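Local atomic coordinates of beta-1,3-glucosyltransferase (Paecilomyces sp. J18, PDB entry 5JVV), a protein that is a fungal carbohydrate-active enzyme, named a glucosyltransferase, with a two-sheet beta sandwich probably of the jelly-roll type. Residues Leu133-Cys139 against Lys234-Pro238; His83-Asp89 against Tyr293-Tyr297; Trp101-Val107 against Gln239-Thr245. One frame throughout, in Å; residues are numbered along the deposited sequence. Where two conformers were deposited one is given.

Contact 1: residues Leu133-Cys139 against Lys234-Pro238; sequences LHTKGNC and KEFKP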
loop_
_atom_site.group_PDB
_atom_site.type_symbol
_atom_site.label_atom_id
_atom_site.label_comp_id
_atom_site.label_asym_id
_atom_site.label_seq_id
_atom_site.Cartn_x
_atom_site.Cartn_y
_atom_site.Cartn_z
ATOM N N LEU A 133 2.570 -2.572 11.072
ATOM C CA LEU A 133 1.351 -2.412 11.859
ATOM C C LEU A 133 1.565 -1.320 12.897
ATOM O O LEU A 133 2.675 -1.149 13.408
ATOM C CB LEU A 133 0.963 -3.712 12.570
ATOM C CG LEU A 133 -0.059 -4.617 11.877
ATOM C CD1 LEU A 133 0.397 -5.055 10.488
ATOM C CD2 LEU A 133 -0.373 -5.838 12.744
ATOM N N HIS A 134 0.502 -0.576 13.186
ATOM C CA HIS A 134 0.471 0.327 14.327
ATOM C C HIS A 134 -0.744 -0.080 15.129
ATOM O O HIS A 134 -1.836 -0.201 14.571
ATOM C CB HIS A 134 0.309 1.786 13.876
ATOM C CG HIS A 134 1.413 2.282 12.994
ATOM N ND1 HIS A 134 2.589 2.798 13.493
ATOM C CD2 HIS A 134 1.510 2.361 11.646
ATOM C CE1 HIS A 134 3.365 3.168 12.490
ATOM N NE2 HIS A 134 2.736 2.911 11.359
ATOM N N THR A 135 -0.566 -0.304 16.427
ATOM C CA THR A 135 -1.665 -0.759 17.273
ATOM C C THR A 135 -1.888 0.200 18.432
ATOM O O THR A 135 -0.960 0.899 18.840
ATOM C CB THR A 135 -1.398 -2.168 17.856
ATOM O OG1 THR A 135 -0.187 -2.157 18.630
ATOM C CG2 THR A 135 -1.270 -3.210 16.751
ATOM N N LYS A 136 -3.103 0.217 18.983
ATOM C CA LYS A 136 -3.346 0.992 20.213
ATOM C C LYS A 136 -2.710 0.316 21.427
ATOM O O LYS A 136 -2.099 0.981 22.273
ATOM C CB LYS A 136 -4.850 1.188 20.460
ATOM C CG LYS A 136 -5.564 2.076 19.446
ATOM C CD LYS A 136 -7.094 1.920 19.524
ATOM C CE LYS A 136 -7.709 2.815 20.590
ATOM N NZ LYS A 136 -9.197 2.680 20.709
ATOM N N GLY A 137 -2.848 -1.006 21.515
ATOM C CA GLY A 137 -2.349 -1.745 22.662
ATOM C C GLY A 137 -0.882 -2.113 22.585
ATOM O O GLY A 137 -0.268 -2.038 21.523
ATOM N N ASN A 138 -0.317 -2.512 23.723
ATOM C CA ASN A 138 1.044 -3.038 23.764
ATOM C C ASN A 138 1.125 -4.361 23.017
ATOM O O ASN A 138 0.504 -5.350 23.413
ATOM C CB ASN A 138 1.485 -3.271 25.214
ATOM C CG ASN A 138 1.335 -2.037 26.083
ATOM O OD1 ASN A 138 0.840 -2.115 27.209
ATOM N ND2 ASN A 138 1.755 -0.888 25.564
ATOM N N CYS A 139 1.889 -4.369 21.927
ATOM C CA CYS A 139 2.010 -5.542 21.071
ATOM C C CYS A 139 3.441 -5.637 20.583
ATOM O O CYS A 139 3.908 -4.744 19.868
ATOM C CB CYS A 139 1.098 -5.396 19.842
ATOM S SG CYS A 139 -0.676 -5.415 20.155
ATOM N N LYS A 234 -7.162 -8.539 17.378
ATOM C CA LYS A 234 -8.195 -7.916 18.200
ATOM C C LYS A 234 -7.920 -6.426 18.381
ATOM O O LYS A 234 -8.727 -5.694 18.959
ATOM C CB LYS A 234 -8.293 -8.592 19.572
ATOM C CG LYS A 234 -8.916 -9.973 19.574
ATOM C CD LYS A 234 -9.156 -10.417 21.020
ATOM C CE LYS A 234 -9.607 -11.859 21.113
ATOM N NZ LYS A 234 -10.029 -12.190 22.511
ATOM N N GLU A 235 -6.777 -5.979 17.874
ATOM C CA GLU A 235 -6.426 -4.561 17.910
ATOM C C GLU A 235 -7.169 -3.721 16.886
ATOM O O GLU A 235 -7.098 -2.487 16.915
ATOM C CB GLU A 235 -4.924 -4.382 17.689
ATOM C CG GLU A 235 -4.071 -4.908 18.821
ATOM C CD GLU A 235 -4.242 -4.123 20.118
ATOM O OE1 GLU A 235 -4.195 -4.754 21.196
ATOM O OE2 GLU A 235 -4.415 -2.885 20.060
ATOM N N PHE A 236 -7.872 -4.385 15.977
ATOM C CA PHE A 236 -8.510 -3.696 14.868
ATOM C C PHE A 236 -10.001 -3.964 14.791
ATOM O O PHE A 236 -10.445 -5.115 14.858
ATOM C CB PHE A 236 -7.823 -4.084 13.549
ATOM C CG PHE A 236 -6.352 -3.797 13.547
ATOM C CD1 PHE A 236 -5.894 -2.507 13.345
ATOM C CD2 PHE A 236 -5.428 -4.804 13.793
ATOM C CE1 PHE A 236 -4.530 -2.221 13.382
ATOM C CE2 PHE A 236 -4.061 -4.528 13.816
ATOM C CZ PHE A 236 -3.618 -3.235 13.610
ATOM N N LYS A 237 -10.769 -2.897 14.668
ATOM C CA LYS A 237 -12.150 -2.969 14.305
ATOM C C LYS A 237 -12.315 -3.219 12.802
ATOM O O LYS A 237 -11.363 -3.205 12.147
ATOM C CB LYS A 237 -12.813 -1.711 14.715
ATOM C CG LYS A 237 -12.798 -1.712 16.192
ATOM C CD LYS A 237 -13.317 -0.478 16.753
ATOM C CE LYS A 237 -13.469 -0.665 18.227
ATOM N NZ LYS A 237 -14.083 0.596 18.452
ATOM N N PRO A 238 -13.512 -3.433 12.303
ATOM C CA PRO A 238 -13.617 -3.635 10.851
ATOM C C PRO A 238 -12.913 -2.496 10.093
ATOM O O PRO A 238 -13.007 -1.334 10.504
ATOM C CB PRO A 238 -15.131 -3.623 10.609
ATOM C CG PRO A 238 -15.709 -4.147 11.903
ATOM C CD PRO A 238 -14.822 -3.574 12.976
HETATM O O HOH W 1 -5.033 -0.583 17.171
HETATM O O HOH W 2 -2.516 -4.958 23.459
#
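Thr135 and Glu235 mark the closest approach of the two backbones, their CA atoms 6.1 Å apart, and instead of pairing as strands the turn that runs on from strand 130-134 lies against an irregular loop. Glu235 has more surface buried here than any other residue. Its chain folds back at the second torsion (chi2 -67°), which brings the carboxylate over Gly137. There Glu235 OE2 accepts the N-H of Gly137 at 2.8 Å, a bond with an N-H...O angle of 154° whose donor comes from above the carboxylate plane. Glycine suits this place because the carboxylate lies where a side chain would otherwise stand. The other oxygen, OE1, takes a hydrogen from a water that also donates to Asn138 O, so both carboxylate oxygens are held and the group's rotation is restrained. A second water joins Lys136 N to Glu235 O. Within the turn, Thr135 OG1 donates to Gly137 O over 2.9 Å, tying the backbone that presents Gly137 to the acid. The methylene CG of Glu235 rests against Cys139 SG at 3.7 Å, beside the disulfide that this sulfur forms with Cys230.

Phe236 supplies the apolar half. The edge of the Phe236 ring meets His134 O, 3.6 Å from CE1, and Thr135 CG2 comes to 3.9 Å from Phe236 CZ, the two side chains crossing at about a right angle. Leu133 CD2 adds an oblique contact with Phe236 CE2 at 4.1 Å. A flat ring suits a place where a backbone carbonyl lies at its edge and methyl groups approach obliquely. Leu133 and Phe236 both pack on Ile117 of strand 116-121 and Ile195 of strand 195-201, which places this end of the contact between strands of the two sheets.

Contact 2: residues His83-Asp89 against Tyr293-Tyr297; sequences HGLVIAD and YLKTY
Tyr293 closes over Asp89 at one end of an antiparallel strand pair, 84-89 against 293-297, in one sheet of what is probably a jelly-roll sandwich. Its first torsion (chi1 66°) sets the ring between the backbone N and carbonyl carbon, where it leans across to the other strand. Asp89 CB then lies over one face of the Tyr293 ring, a CH-pi contact 3.5 Å from its centroid, and Lys295 CE covers the opposite face. An aromatic ring suits a place where methylenes press from both sides. Asp89 OD1 forms a salt bridge with Arg202 and a hydrogen bond with Asn292, while OD2 accepts from a water that also meets Tyr293 OH.

Ile87 fills the gap between the two tyrosines, and its branched chain serves both. Ile87 CG2 reaches Tyr293 CE1 at 4.1 Å, the side chains running side by side, whereas Ile87 CG1 touches Tyr297 CE2 at 3.7 Å on an oblique approach. Tyr297 also packs CB to CB with Leu85. On this side Ile209 of helix 207-210 covers Ile87 and Tyr293.

On the reverse face Val86 CG1 meets Leu294 CD1 at 3.7 Å. Six backbone hydrogen bonds link the strands through Leu85, Ile87 and Asp89. Beyond the Leu85-Tyr297 pair, one water donates to His83 O at 2.7 Å and to Tyr297 O.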
loop_
_atom_site.group_PDB
_atom_site.type_symbol
_atom_site.label_atom_id
_atom_site.label_comp_id
_atom_site.label_asym_id
_atom_site.label_seq_id
_atom_site.Cartn_x
_atom_site.Cartn_y
_atom_site.Cartn_z
ATOM N N HIS A 83 -11.670 -9.595 9.956
ATOM C CA HIS A 83 -11.009 -10.901 9.902
ATOM C C HIS A 83 -11.155 -11.523 8.510
ATOM O O HIS A 83 -11.682 -10.889 7.593
ATOM C CB HIS A 83 -11.531 -11.847 10.989
ATOM C CG HIS A 83 -11.222 -11.398 12.388
ATOM N ND1 HIS A 83 -11.420 -10.105 12.822
ATOM C CD2 HIS A 83 -10.743 -12.084 13.452
ATOM C CE1 HIS A 83 -11.064 -10.010 14.093
ATOM N NE2 HIS A 83 -10.649 -11.194 14.499
ATOM N N GLY A 84 -10.662 -12.744 8.341
ATOM C CA GLY A 84 -10.785 -13.447 7.074
ATOM C C GLY A 84 -9.546 -13.331 6.205
ATOM O O GLY A 84 -8.439 -13.112 6.707
ATOM N N LEU A 85 -9.730 -13.472 4.894
ATOM C CA LEU A 85 -8.622 -13.351 3.953
ATOM C C LEU A 85 -8.854 -12.212 2.985
ATOM O O LEU A 85 -9.985 -11.972 2.556
ATOM C CB LEU A 85 -8.466 -14.622 3.123
ATOM C CG LEU A 85 -8.226 -15.972 3.763
ATOM C CD1 LEU A 85 -8.011 -16.981 2.643
ATOM C CD2 LEU A 85 -7.016 -15.916 4.675
ATOM N N VAL A 86 -7.778 -11.522 2.628
ATOM C CA VAL A 86 -7.808 -10.538 1.556
ATOM C C VAL A 86 -6.762 -10.949 0.523
ATOM O O VAL A 86 -5.606 -11.185 0.867
ATOM C CB VAL A 86 -7.497 -9.134 2.077
ATOM C CG1 VAL A 86 -7.403 -8.141 0.918
ATOM C CG2 VAL A 86 -8.555 -8.694 3.074
ATOM N N ILE A 87 -7.173 -11.049 -0.739
ATOM C CA ILE A 87 -6.264 -11.430 -1.814
ATOM C C ILE A 87 -6.272 -10.346 -2.873
ATOM O O ILE A 87 -7.305 -10.088 -3.485
ATOM C CB ILE A 87 -6.709 -12.746 -2.484
ATOM C CG1 ILE A 87 -6.914 -13.840 -1.430
ATOM C CG2 ILE A 87 -5.704 -13.171 -3.564
ATOM C CD1 ILE A 87 -5.635 -14.496 -0.969
ATOM N N ALA A 88 -5.132 -9.697 -3.082
ATOM C CA ALA A 88 -5.031 -8.673 -4.115
ATOM C C ALA A 88 -4.051 -9.102 -5.191
ATOM O O ALA A 88 -2.863 -9.280 -4.911
ATOM C CB ALA A 88 -4.596 -7.357 -3.512
ATOM N N ASP A 89 -4.547 -9.279 -6.418
ATOM C CA ASP A 89 -3.673 -9.568 -7.544
ATOM C C ASP A 89 -3.332 -8.245 -8.218
ATOM O O ASP A 89 -4.197 -7.593 -8.805
ATOM C CB ASP A 89 -4.339 -10.569 -8.507
ATOM C CG ASP A 89 -3.457 -10.929 -9.688
ATOM O OD1 ASP A 89 -2.747 -10.050 -10.205
ATOM O OD2 ASP A 89 -3.501 -12.105 -10.131
ATOM N N TYR A 293 -7.351 -7.897 -9.632
ATOM C CA TYR A 293 -8.556 -8.130 -8.846
ATOM C C TYR A 293 -8.318 -8.006 -7.367
ATOM O O TYR A 293 -7.178 -8.055 -6.899
ATOM C CB TYR A 293 -9.168 -9.505 -9.143
ATOM C CG TYR A 293 -8.347 -10.716 -8.735
ATOM C CD1 TYR A 293 -8.297 -11.153 -7.406
ATOM C CD2 TYR A 293 -7.661 -11.455 -9.692
ATOM C CE1 TYR A 293 -7.566 -12.289 -7.052
ATOM C CE2 TYR A 293 -6.938 -12.586 -9.346
ATOM C CZ TYR A 293 -6.890 -12.996 -8.030
ATOM O OH TYR A 293 -6.167 -14.123 -7.691
ATOM N N LEU A 294 -9.418 -7.844 -6.640
ATOM C CA LEU A 294 -9.400 -7.878 -5.186
ATOM C C LEU A 294 -10.485 -8.846 -4.739
ATOM O O LEU A 294 -11.663 -8.661 -5.066
ATOM C CB LEU A 294 -9.646 -6.480 -4.609
ATOM C CG LEU A 294 -9.789 -6.377 -3.089
ATOM C CD1 LEU A 294 -8.548 -6.914 -2.401
ATOM C CD2 LEU A 294 -10.058 -4.933 -2.681
ATOM N N LYS A 295 -10.094 -9.890 -4.021
ATOM C CA LYS A 295 -11.055 -10.868 -3.519
ATOM C C LYS A 295 -10.955 -10.993 -2.007
ATOM O O LYS A 295 -9.852 -11.029 -1.450
ATOM C CB LYS A 295 -10.862 -12.227 -4.206
ATOM C CG LYS A 295 -11.199 -12.162 -5.694
ATOM C CD LYS A 295 -10.898 -13.440 -6.463
ATOM C CE LYS A 295 -11.136 -13.189 -7.949
ATOM N NZ LYS A 295 -10.925 -14.398 -8.788
ATOM N N THR A 296 -12.104 -11.035 -1.332
ATOM C CA THR A 296 -12.125 -11.194 0.118
ATOM C C THR A 296 -12.860 -12.476 0.485
ATOM O O THR A 296 -13.743 -12.929 -0.257
ATOM C CB THR A 296 -12.797 -9.997 0.803
ATOM O OG1 THR A 296 -14.142 -9.881 0.323
ATOM C CG2 THR A 296 -12.049 -8.711 0.496
ATOM N N TYR A 297 -12.481 -13.069 1.613
ATOM C CA TYR A 297 -13.056 -14.334 2.056
ATOM C C TYR A 297 -13.330 -14.267 3.549
ATOM O O TYR A 297 -12.653 -13.546 4.287
ATOM C CB TYR A 297 -12.092 -15.499 1.789
ATOM C CG TYR A 297 -11.733 -15.711 0.340
ATOM C CD1 TYR A 297 -12.358 -16.701 -0.410
ATOM C CD2 TYR A 297 -10.755 -14.939 -0.273
ATOM C CE1 TYR A 297 -12.028 -16.899 -1.735
ATOM C CE2 TYR A 297 -10.420 -15.129 -1.594
ATOM C CZ TYR A 297 -11.057 -16.112 -2.318
ATOM O OH TYR A 297 -10.714 -16.296 -3.638
HETATM O O HOH W 3 -12.667 -10.878 5.053
HETATM O O HOH W 4 -4.061 -14.506 -9.034
#

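Contact 3: residues Trp101-Val107 against Gln239-Thr245; sequences WPAFWTV and QKLVFDT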
loop_
_atom_site.group_PDB
_atom_site.type_symbol
_atom_site.label_atom_id
_atom_site.label_comp_id
_atom_site.label_asym_id
_atom_site.label_seq_id
_atom_site.Cartn_x
_atom_site.Cartn_y
_atom_site.Cartn_z
ATOM N N TRP A 101 5.082 7.900 -2.767
ATOM C CA TRP A 101 4.714 7.240 -1.511
ATOM C C TRP A 101 3.405 6.480 -1.712
ATOM O O TRP A 101 2.328 6.955 -1.343
ATOM C CB TRP A 101 4.611 8.283 -0.387
ATOM C CG TRP A 101 4.269 7.735 0.979
ATOM C CD1 TRP A 101 4.092 6.416 1.336
ATOM C CD2 TRP A 101 4.060 8.502 2.167
ATOM N NE1 TRP A 101 3.781 6.334 2.674
ATOM C CE2 TRP A 101 3.758 7.599 3.204
ATOM C CE3 TRP A 101 4.104 9.868 2.454
ATOM C CZ2 TRP A 101 3.489 8.022 4.509
ATOM C CZ3 TRP A 101 3.833 10.290 3.748
ATOM C CH2 TRP A 101 3.540 9.369 4.764
ATOM N N PRO A 102 3.494 5.289 -2.312
ATOM C CA PRO A 102 2.323 4.440 -2.531
ATOM C C PRO A 102 1.989 3.611 -1.294
ATOM O O PRO A 102 2.874 3.300 -0.479
ATOM C CB PRO A 102 2.798 3.508 -3.643
ATOM C CG PRO A 102 4.260 3.301 -3.320
ATOM C CD PRO A 102 4.730 4.662 -2.819
ATOM N N ALA A 103 0.720 3.239 -1.161
ATOM C CA ALA A 103 0.320 2.361 -0.060
ATOM C C ALA A 103 -0.935 1.574 -0.366
ATOM O O ALA A 103 -1.887 2.098 -0.940
ATOM C CB ALA A 103 0.132 3.171 1.219
ATOM N N PHE A 104 -0.893 0.296 0.001
ATOM C CA PHE A 104 -2.071 -0.559 0.084
ATOM C C PHE A 104 -2.187 -0.884 1.564
ATOM O O PHE A 104 -1.295 -1.499 2.148
ATOM C CB PHE A 104 -1.881 -1.834 -0.752
ATOM C CG PHE A 104 -2.975 -2.862 -0.576
ATOM C CD1 PHE A 104 -4.310 -2.479 -0.410
ATOM C CD2 PHE A 104 -2.674 -4.225 -0.628
ATOM C CE1 PHE A 104 -5.316 -3.438 -0.271
ATOM C CE2 PHE A 104 -3.672 -5.196 -0.473
ATOM C CZ PHE A 104 -4.998 -4.795 -0.302
ATOM N N TRP A 105 -3.265 -0.435 2.194
ATOM C CA TRP A 105 -3.332 -0.483 3.646
ATOM C C TRP A 105 -4.774 -0.507 4.138
ATOM O O TRP A 105 -5.703 -0.471 3.337
ATOM C CB TRP A 105 -2.535 0.686 4.247
ATOM C CG TRP A 105 -3.025 2.060 3.883
ATOM C CD1 TRP A 105 -3.050 2.637 2.639
ATOM C CD2 TRP A 105 -3.527 3.044 4.794
ATOM N NE1 TRP A 105 -3.539 3.927 2.733
ATOM C CE2 TRP A 105 -3.844 4.193 4.043
ATOM C CE3 TRP A 105 -3.730 3.064 6.179
ATOM C CZ2 TRP A 105 -4.365 5.354 4.632
ATOM C CZ3 TRP A 105 -4.250 4.213 6.760
ATOM C CH2 TRP A 105 -4.562 5.339 5.988
ATOM N N THR A 106 -4.956 -0.605 5.453
ATOM C CA THR A 106 -6.298 -0.657 6.028
ATOM C C THR A 106 -6.424 0.355 7.150
ATOM O O THR A 106 -5.465 0.615 7.873
ATOM C CB THR A 106 -6.671 -2.077 6.557
ATOM O OG1 THR A 106 -6.132 -2.272 7.872
ATOM C CG2 THR A 106 -6.173 -3.182 5.609
ATOM N N VAL A 107 -7.609 0.931 7.287
ATOM C CA VAL A 107 -7.811 1.949 8.308
ATOM C C VAL A 107 -9.236 1.909 8.856
ATOM O O VAL A 107 -10.175 1.539 8.150
ATOM C CB VAL A 107 -7.485 3.345 7.738
ATOM C CG1 VAL A 107 -8.553 3.802 6.765
ATOM C CG2 VAL A 107 -7.284 4.364 8.857
ATOM N N GLN A 239 -12.178 -2.841 9.030
ATOM C CA GLN A 239 -11.272 -1.899 8.371
ATOM C C GLN A 239 -11.726 -1.616 6.955
ATOM O O GLN A 239 -12.251 -2.498 6.291
ATOM C CB GLN A 239 -9.862 -2.504 8.276
ATOM C CG GLN A 239 -9.210 -2.828 9.613
ATOM C CD GLN A 239 -8.704 -1.593 10.312
ATOM O OE1 GLN A 239 -7.710 -0.993 9.896
ATOM N NE2 GLN A 239 -9.392 -1.188 11.383
ATOM N N LYS A 240 -11.493 -0.399 6.490
ATOM C CA LYS A 240 -11.606 -0.100 5.066
ATOM C C LYS A 240 -10.275 -0.418 4.407
ATOM O O LYS A 240 -9.222 -0.146 4.989
ATOM C CB LYS A 240 -11.908 1.379 4.862
ATOM C CG LYS A 240 -13.282 1.801 5.336
ATOM C CD LYS A 240 -13.483 3.291 5.131
ATOM C CE LYS A 240 -12.498 4.101 5.962
ATOM N NZ LYS A 240 -12.956 5.517 6.154
ATOM N N LEU A 241 -10.326 -0.980 3.203
ATOM C CA LEU A 241 -9.127 -1.176 2.387
ATOM C C LEU A 241 -8.842 0.092 1.591
ATOM O O LEU A 241 -9.764 0.720 1.059
ATOM C CB LEU A 241 -9.321 -2.351 1.430
ATOM C CG LEU A 241 -9.568 -3.709 2.092
ATOM C CD1 LEU A 241 -9.883 -4.789 1.060
ATOM C CD2 LEU A 241 -8.363 -4.101 2.911
ATOM N N VAL A 242 -7.568 0.463 1.498
ATOM C CA VAL A 242 -7.184 1.716 0.852
ATOM C C VAL A 242 -6.029 1.501 -0.113
ATOM O O VAL A 242 -5.045 0.838 0.220
ATOM C CB VAL A 242 -6.742 2.780 1.889
ATOM C CG1 VAL A 242 -6.454 4.119 1.200
ATOM C CG2 VAL A 242 -7.800 2.960 2.981
ATOM N N PHE A 243 -6.166 2.050 -1.317
ATOM C CA PHE A 243 -5.053 2.152 -2.249
ATOM C C PHE A 243 -4.832 3.631 -2.473
ATOM O O PHE A 243 -5.776 4.361 -2.777
ATOM C CB PHE A 243 -5.364 1.520 -3.616
ATOM C CG PHE A 243 -5.393 0.014 -3.628
ATOM C CD1 PHE A 243 -4.238 -0.722 -3.893
ATOM C CD2 PHE A 243 -6.584 -0.676 -3.405
ATOM C CE1 PHE A 243 -4.269 -2.114 -3.919
ATOM C CE2 PHE A 243 -6.621 -2.064 -3.433
ATOM C CZ PHE A 243 -5.460 -2.785 -3.686
ATOM N N ASP A 244 -3.594 4.089 -2.341
ATOM C CA ASP A 244 -3.314 5.475 -2.676
ATOM C C ASP A 244 -1.888 5.635 -3.166
ATOM O O ASP A 244 -1.068 4.721 -3.026
ATOM C CB ASP A 244 -3.619 6.411 -1.487
ATOM C CG ASP A 244 -2.581 6.330 -0.387
ATOM O OD1 ASP A 244 -2.952 6.034 0.774
ATOM O OD2 ASP A 244 -1.390 6.587 -0.665
ATOM N N THR A 245 -1.609 6.786 -3.766
ATOM C CA THR A 245 -0.242 7.238 -3.978
ATOM C C THR A 245 -0.202 8.709 -3.591
ATOM O O THR A 245 -0.908 9.530 -4.183
ATOM C CB THR A 245 0.207 7.087 -5.436
ATOM O OG1 THR A 245 0.056 5.717 -5.836
ATOM C CG2 THR A 245 1.675 7.499 -5.602
HETATM O O HOH W 5 0.596 6.594 1.077
#
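Phe104 and Phe243 lie side by side on neighbouring antiparallel strands and stack in an offset fashion, their planes only 4° apart and their centroids separated by 4.3 Å. With CG anti to the backbone N (chi1 172°), Phe104 slides its ring over that of Phe243, while Val242 O sits at the Phe104 ring edge. Next along this face, Thr106 CG2 packs on Leu241 CD2 at 3.6 Å. Thr106 OG1 turns instead to Gln239, giving its hydrogen to a lone pair of Gln239 OE1 at 2.9 Å; threonine thus serves an apolar and a polar neighbour at once.

On the other face Trp105 meets Val242 and Asp244. Val242 CB stands over the five-membered ring of Trp105, 3.8 Å from the centroid, and Trp105 NE1 donates to Asp244 OD1 at 2.9 Å. The carboxylate plane is turned 77° from the indole, and OD1 is approached on its anti side but from a direction tilted out of that plane. A water donates to both Asp244 OD2 and Trp101 O, so each oxygen of this buried acid has a partner. Six backbone hydrogen bonds close the pairing.

Strand 116-121 flanks 100-107 and strand 70-77 flanks 240-247, so the contact is internal to its sheet. The phenylalanine face packs on Trp289 and Ile291 of strand 289-297 in the opposing sheet, while Trp105 touches Glu116, Asp118 and Arg74.

The three contacts are nested along the chain: contact 2 closes the longest loop, contact 3 lies within it, and contact 1 lies within the loop closed by contact 3. Contacts 2 and 3 belong to different sheets, their centres about 14 Å apart, and meet face to face across the sandwich, where Leu294 CD2 touches Leu241 CD1 at 3.7 Å and Ala88 CB touches Phe104 CE2 at 3.8 Å. Contact 1 is peripheral, about 16 Å from contact 3 and 20 Å from contact 2 between centres; it reaches the same sheet as contact 3, and its loop leads directly from Pro238 into Gln239. Sequence-distant segments therefore join both the core of the probable jelly roll and its disulfide-linked margin.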